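Local coordinates for protein argonaute (Methanocaldococcus jannaschii, PDB 5G5S) that cuts single-stranded target DNA under the direction of short DNA guides and may defend its host against invading genetic elements, at residues I446-S458 with N699-Y713. Numbering follows the deposited sequence.
Sequences ILKKQLFDLKIIS and NWKIDEELLKHGFLY
Phe452, in the last turn of Mid-domain helix 442-452, lies flat on Tyr713 in an offset stack, the centre of an aromatic cluster completed by Trp700. The two planes differ by 7° and the ring centroids are 3.8 Å apart. With CG anti to the backbone N (chi1 -175°), Phe452 extends into the bend of 699-713. There Leu706 CD1 meets its edge at CE1 (3.6 Å) and Asp703 CB meets the same rim at CZ. Trp700 turns obliquely to Phe452, its CZ3 3.4 Å from Phe452 CB, and lays one indole face against the helix: Lys449 CA makes a CH-pi contact 3.7 Å from the centroid of the six-membered ring. The aliphatic part of Lys449 continues over the pyrrole side, while its NZ pairs with Glu179 and bonds to Lys698 O. On strand 456-462, an outermost strand of the parallel Mid sheet, Ile457 CD1 reaches the edge of Phe711 at CD2 (3.8 Å). The contact thus joins the Mid domain to the C-terminal tail of the chain, with no hydrogen bond between the segments. Schellman motifs end the helices before Lys455 and Asn699, turning the chain at both places. The Tyr713 ring is tethered at its hydroxyl, which donates to Lys701 O (2.7 Å), in the carbonyl plane on a lone pair, and accepts from Asp703 N at 3.1 Å.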
# COMPACT_ATOMS: atom_id res chain seq x y z
N ILE A 446 2.47 19.81 0.05
CA ILE A 446 1.47 20.79 0.51
C ILE A 446 1.17 21.73 -0.65
O ILE A 446 -0.00 22.02 -0.90
CB ILE A 446 1.92 21.54 1.81
CG1 ILE A 446 1.89 20.61 3.05
CG2 ILE A 446 1.14 22.84 2.08
CD1 ILE A 446 0.56 19.85 3.25
N LEU A 447 2.22 22.16 -1.38
CA LEU A 447 2.11 23.03 -2.55
C LEU A 447 1.27 22.39 -3.65
O LEU A 447 0.37 23.04 -4.15
CB LEU A 447 3.49 23.49 -3.07
CG LEU A 447 3.49 24.59 -4.15
CD1 LEU A 447 2.97 25.91 -3.60
CD2 LEU A 447 4.86 24.78 -4.76
N LYS A 448 1.52 21.12 -3.98
CA LYS A 448 0.76 20.39 -5.01
C LYS A 448 -0.73 20.29 -4.72
O LYS A 448 -1.56 20.53 -5.60
CB LYS A 448 1.34 18.99 -5.22
CG LYS A 448 2.71 18.99 -5.87
CD LYS A 448 3.02 17.64 -6.51
CE LYS A 448 3.29 16.53 -5.54
NZ LYS A 448 3.78 15.31 -6.24
N LYS A 449 -1.06 19.91 -3.48
CA LYS A 449 -2.41 19.73 -2.96
C LYS A 449 -3.22 21.03 -3.07
O LYS A 449 -4.28 21.03 -3.69
CB LYS A 449 -2.34 19.21 -1.52
CG LYS A 449 -3.68 18.92 -0.86
CD LYS A 449 -3.47 18.34 0.52
CE LYS A 449 -3.33 19.36 1.62
NZ LYS A 449 -2.75 18.75 2.85
N GLN A 450 -2.69 22.13 -2.50
CA GLN A 450 -3.28 23.47 -2.50
C GLN A 450 -3.39 24.08 -3.90
O GLN A 450 -4.28 24.89 -4.15
CB GLN A 450 -2.51 24.42 -1.56
CG GLN A 450 -2.71 24.11 -0.08
CD GLN A 450 -2.29 25.25 0.83
OE1 GLN A 450 -1.33 25.98 0.57
NE2 GLN A 450 -3.01 25.41 1.94
N LEU A 451 -2.47 23.69 -4.80
CA LEU A 451 -2.42 24.09 -6.20
C LEU A 451 -3.60 23.44 -6.92
O LEU A 451 -4.26 24.11 -7.71
CB LEU A 451 -1.09 23.60 -6.82
CG LEU A 451 -0.17 24.59 -7.55
CD1 LEU A 451 -0.19 25.97 -6.94
CD2 LEU A 451 1.24 24.06 -7.59
N PHE A 452 -3.88 22.15 -6.63
CA PHE A 452 -5.01 21.42 -7.23
C PHE A 452 -6.39 21.95 -6.81
O PHE A 452 -7.34 21.85 -7.60
CB PHE A 452 -4.89 19.90 -7.02
CG PHE A 452 -5.98 19.14 -7.74
CD1 PHE A 452 -5.93 18.97 -9.12
CD2 PHE A 452 -7.11 18.70 -7.06
CE1 PHE A 452 -6.97 18.35 -9.80
CE2 PHE A 452 -8.17 18.12 -7.75
CZ PHE A 452 -8.09 17.92 -9.11
N ASP A 453 -6.50 22.53 -5.60
CA ASP A 453 -7.73 23.15 -5.11
C ASP A 453 -8.13 24.35 -5.99
O ASP A 453 -9.30 24.72 -6.04
CB ASP A 453 -7.55 23.62 -3.65
CG ASP A 453 -7.86 22.58 -2.59
OD1 ASP A 453 -8.43 21.52 -2.93
OD2 ASP A 453 -7.58 22.86 -1.40
N LEU A 454 -7.13 24.92 -6.70
CA LEU A 454 -7.19 26.03 -7.66
C LEU A 454 -7.23 25.48 -9.12
O LEU A 454 -7.02 26.24 -10.06
CB LEU A 454 -5.90 26.88 -7.48
CG LEU A 454 -5.92 28.08 -6.53
CD1 LEU A 454 -6.00 27.67 -5.07
CD2 LEU A 454 -4.66 28.89 -6.71
N LYS A 455 -7.48 24.16 -9.29
CA LYS A 455 -7.53 23.43 -10.58
C LYS A 455 -6.17 23.36 -11.33
O LYS A 455 -6.15 23.16 -12.55
CB LYS A 455 -8.69 23.92 -11.48
N ILE A 456 -5.05 23.49 -10.59
CA ILE A 456 -3.70 23.44 -11.16
C ILE A 456 -3.08 22.07 -10.86
O ILE A 456 -2.75 21.78 -9.71
CB ILE A 456 -2.75 24.60 -10.68
CG1 ILE A 456 -3.46 25.97 -10.41
CG2 ILE A 456 -1.50 24.73 -11.55
CD1 ILE A 456 -4.08 26.74 -11.59
N ILE A 457 -2.92 21.23 -11.90
CA ILE A 457 -2.27 19.92 -11.77
C ILE A 457 -0.76 20.24 -11.72
O ILE A 457 -0.32 21.15 -12.42
CB ILE A 457 -2.66 18.95 -12.93
CG1 ILE A 457 -4.16 18.64 -12.88
CG2 ILE A 457 -1.81 17.65 -12.90
CD1 ILE A 457 -4.77 18.17 -14.18
N SER A 458 -0.00 19.56 -10.86
CA SER A 458 1.41 19.89 -10.70
C SER A 458 2.32 18.71 -10.46
O SER A 458 1.88 17.67 -9.97
CB SER A 458 1.59 20.90 -9.58
OG SER A 458 0.92 20.50 -8.40
N ASN A 699 -7.02 15.54 2.74
CA ASN A 699 -7.96 16.56 2.30
C ASN A 699 -7.70 17.14 0.90
O ASN A 699 -7.90 18.34 0.68
CB ASN A 699 -8.28 17.60 3.40
CG ASN A 699 -8.78 16.98 4.69
OD1 ASN A 699 -9.82 16.30 4.74
ND2 ASN A 699 -8.02 17.16 5.77
N TRP A 700 -7.28 16.27 -0.06
CA TRP A 700 -7.14 16.62 -1.47
C TRP A 700 -8.58 16.72 -1.99
O TRP A 700 -9.47 16.02 -1.49
CB TRP A 700 -6.45 15.50 -2.27
CG TRP A 700 -4.96 15.60 -2.41
CD1 TRP A 700 -4.02 15.16 -1.52
CD2 TRP A 700 -4.24 16.08 -3.55
NE1 TRP A 700 -2.75 15.38 -2.02
CE2 TRP A 700 -2.86 15.94 -3.27
CE3 TRP A 700 -4.62 16.64 -4.78
CZ2 TRP A 700 -1.86 16.33 -4.17
CZ3 TRP A 700 -3.63 17.02 -5.68
CH2 TRP A 700 -2.27 16.88 -5.37
N LYS A 701 -8.81 17.57 -3.01
CA LYS A 701 -10.13 17.77 -3.62
C LYS A 701 -10.52 16.55 -4.48
O LYS A 701 -9.66 15.97 -5.15
CB LYS A 701 -10.10 19.04 -4.49
CG LYS A 701 -11.45 19.48 -5.05
CD LYS A 701 -11.32 20.70 -5.95
CE LYS A 701 -11.25 20.34 -7.42
NZ LYS A 701 -11.23 21.55 -8.28
N ILE A 702 -11.81 16.19 -4.47
CA ILE A 702 -12.37 15.13 -5.31
C ILE A 702 -12.89 15.88 -6.53
O ILE A 702 -13.79 16.72 -6.39
CB ILE A 702 -13.51 14.32 -4.63
CG1 ILE A 702 -13.06 13.64 -3.33
CG2 ILE A 702 -14.15 13.32 -5.61
CD1 ILE A 702 -14.22 13.30 -2.40
N ASP A 703 -12.30 15.61 -7.70
CA ASP A 703 -12.71 16.24 -8.96
C ASP A 703 -13.26 15.13 -9.83
O ASP A 703 -12.49 14.39 -10.46
CB ASP A 703 -11.53 16.95 -9.64
CG ASP A 703 -11.91 17.90 -10.76
OD1 ASP A 703 -12.69 17.49 -11.65
OD2 ASP A 703 -11.36 19.01 -10.80
N GLU A 704 -14.60 14.98 -9.80
CA GLU A 704 -15.39 13.95 -10.47
C GLU A 704 -15.07 13.75 -11.94
O GLU A 704 -14.88 12.60 -12.35
CB GLU A 704 -16.89 14.18 -10.28
CG GLU A 704 -17.40 13.82 -8.89
CD GLU A 704 -18.74 14.43 -8.54
OE1 GLU A 704 -18.84 15.68 -8.50
OE2 GLU A 704 -19.69 13.66 -8.29
N GLU A 705 -15.01 14.85 -12.72
CA GLU A 705 -14.73 14.81 -14.15
C GLU A 705 -13.36 14.21 -14.43
O GLU A 705 -13.24 13.35 -15.31
CB GLU A 705 -14.87 16.20 -14.79
N LEU A 706 -12.34 14.64 -13.65
CA LEU A 706 -10.96 14.17 -13.77
C LEU A 706 -10.78 12.72 -13.40
O LEU A 706 -10.03 12.03 -14.08
CB LEU A 706 -9.96 15.05 -12.99
CG LEU A 706 -9.85 16.55 -13.33
CD1 LEU A 706 -8.61 17.11 -12.72
CD2 LEU A 706 -9.85 16.82 -14.84
N LEU A 707 -11.44 12.25 -12.33
CA LEU A 707 -11.36 10.85 -11.87
C LEU A 707 -12.04 9.90 -12.86
O LEU A 707 -11.57 8.78 -13.05
CB LEU A 707 -11.92 10.67 -10.45
CG LEU A 707 -11.22 11.45 -9.32
CD1 LEU A 707 -12.03 11.43 -8.06
CD2 LEU A 707 -9.82 10.92 -9.07
N LYS A 708 -13.13 10.36 -13.50
CA LYS A 708 -13.89 9.65 -14.53
C LYS A 708 -12.99 9.43 -15.75
O LYS A 708 -13.08 8.39 -16.42
CB LYS A 708 -15.12 10.48 -14.93
CG LYS A 708 -16.12 9.72 -15.79
CD LYS A 708 -17.38 10.51 -16.07
CE LYS A 708 -18.42 9.66 -16.74
NZ LYS A 708 -19.64 10.44 -17.10
N HIS A 709 -12.12 10.43 -16.04
CA HIS A 709 -11.17 10.40 -17.14
C HIS A 709 -9.82 9.77 -16.76
O HIS A 709 -8.92 9.72 -17.59
CB HIS A 709 -11.02 11.79 -17.76
CG HIS A 709 -12.14 12.12 -18.69
ND1 HIS A 709 -13.33 12.65 -18.23
CD2 HIS A 709 -12.22 11.94 -20.03
CE1 HIS A 709 -14.09 12.81 -19.30
NE2 HIS A 709 -13.46 12.40 -20.41
N GLY A 710 -9.70 9.31 -15.52
CA GLY A 710 -8.51 8.65 -15.01
C GLY A 710 -7.27 9.50 -14.77
O GLY A 710 -6.16 8.97 -14.81
N PHE A 711 -7.44 10.81 -14.46
CA PHE A 711 -6.32 11.70 -14.14
C PHE A 711 -5.76 11.30 -12.76
O PHE A 711 -6.51 11.31 -11.78
CB PHE A 711 -6.76 13.18 -14.08
CG PHE A 711 -7.01 13.91 -15.38
CD1 PHE A 711 -7.98 13.47 -16.27
CD2 PHE A 711 -6.34 15.10 -15.66
CE1 PHE A 711 -8.22 14.16 -17.46
CE2 PHE A 711 -6.59 15.79 -16.85
CZ PHE A 711 -7.53 15.32 -17.74
N LEU A 712 -4.46 10.98 -12.68
CA LEU A 712 -3.77 10.63 -11.44
C LEU A 712 -3.17 11.91 -10.86
O LEU A 712 -1.96 11.97 -10.57
CB LEU A 712 -2.67 9.56 -11.69
CG LEU A 712 -3.10 8.18 -12.21
CD1 LEU A 712 -1.90 7.40 -12.74
CD2 LEU A 712 -3.82 7.37 -11.13
N TYR A 713 -4.03 12.95 -10.70
CA TYR A 713 -3.64 14.27 -10.21
C TYR A 713 -3.12 14.29 -8.77
O TYR A 713 -2.49 15.25 -8.36
CB TYR A 713 -4.80 15.27 -10.36
CG TYR A 713 -6.03 14.97 -9.53
CD1 TYR A 713 -6.06 15.24 -8.16
CD2 TYR A 713 -7.20 14.51 -10.12
CE1 TYR A 713 -7.18 14.95 -7.39
CE2 TYR A 713 -8.35 14.26 -9.37
CZ TYR A 713 -8.34 14.50 -8.01
OH TYR A 713 -9.47 14.30 -7.26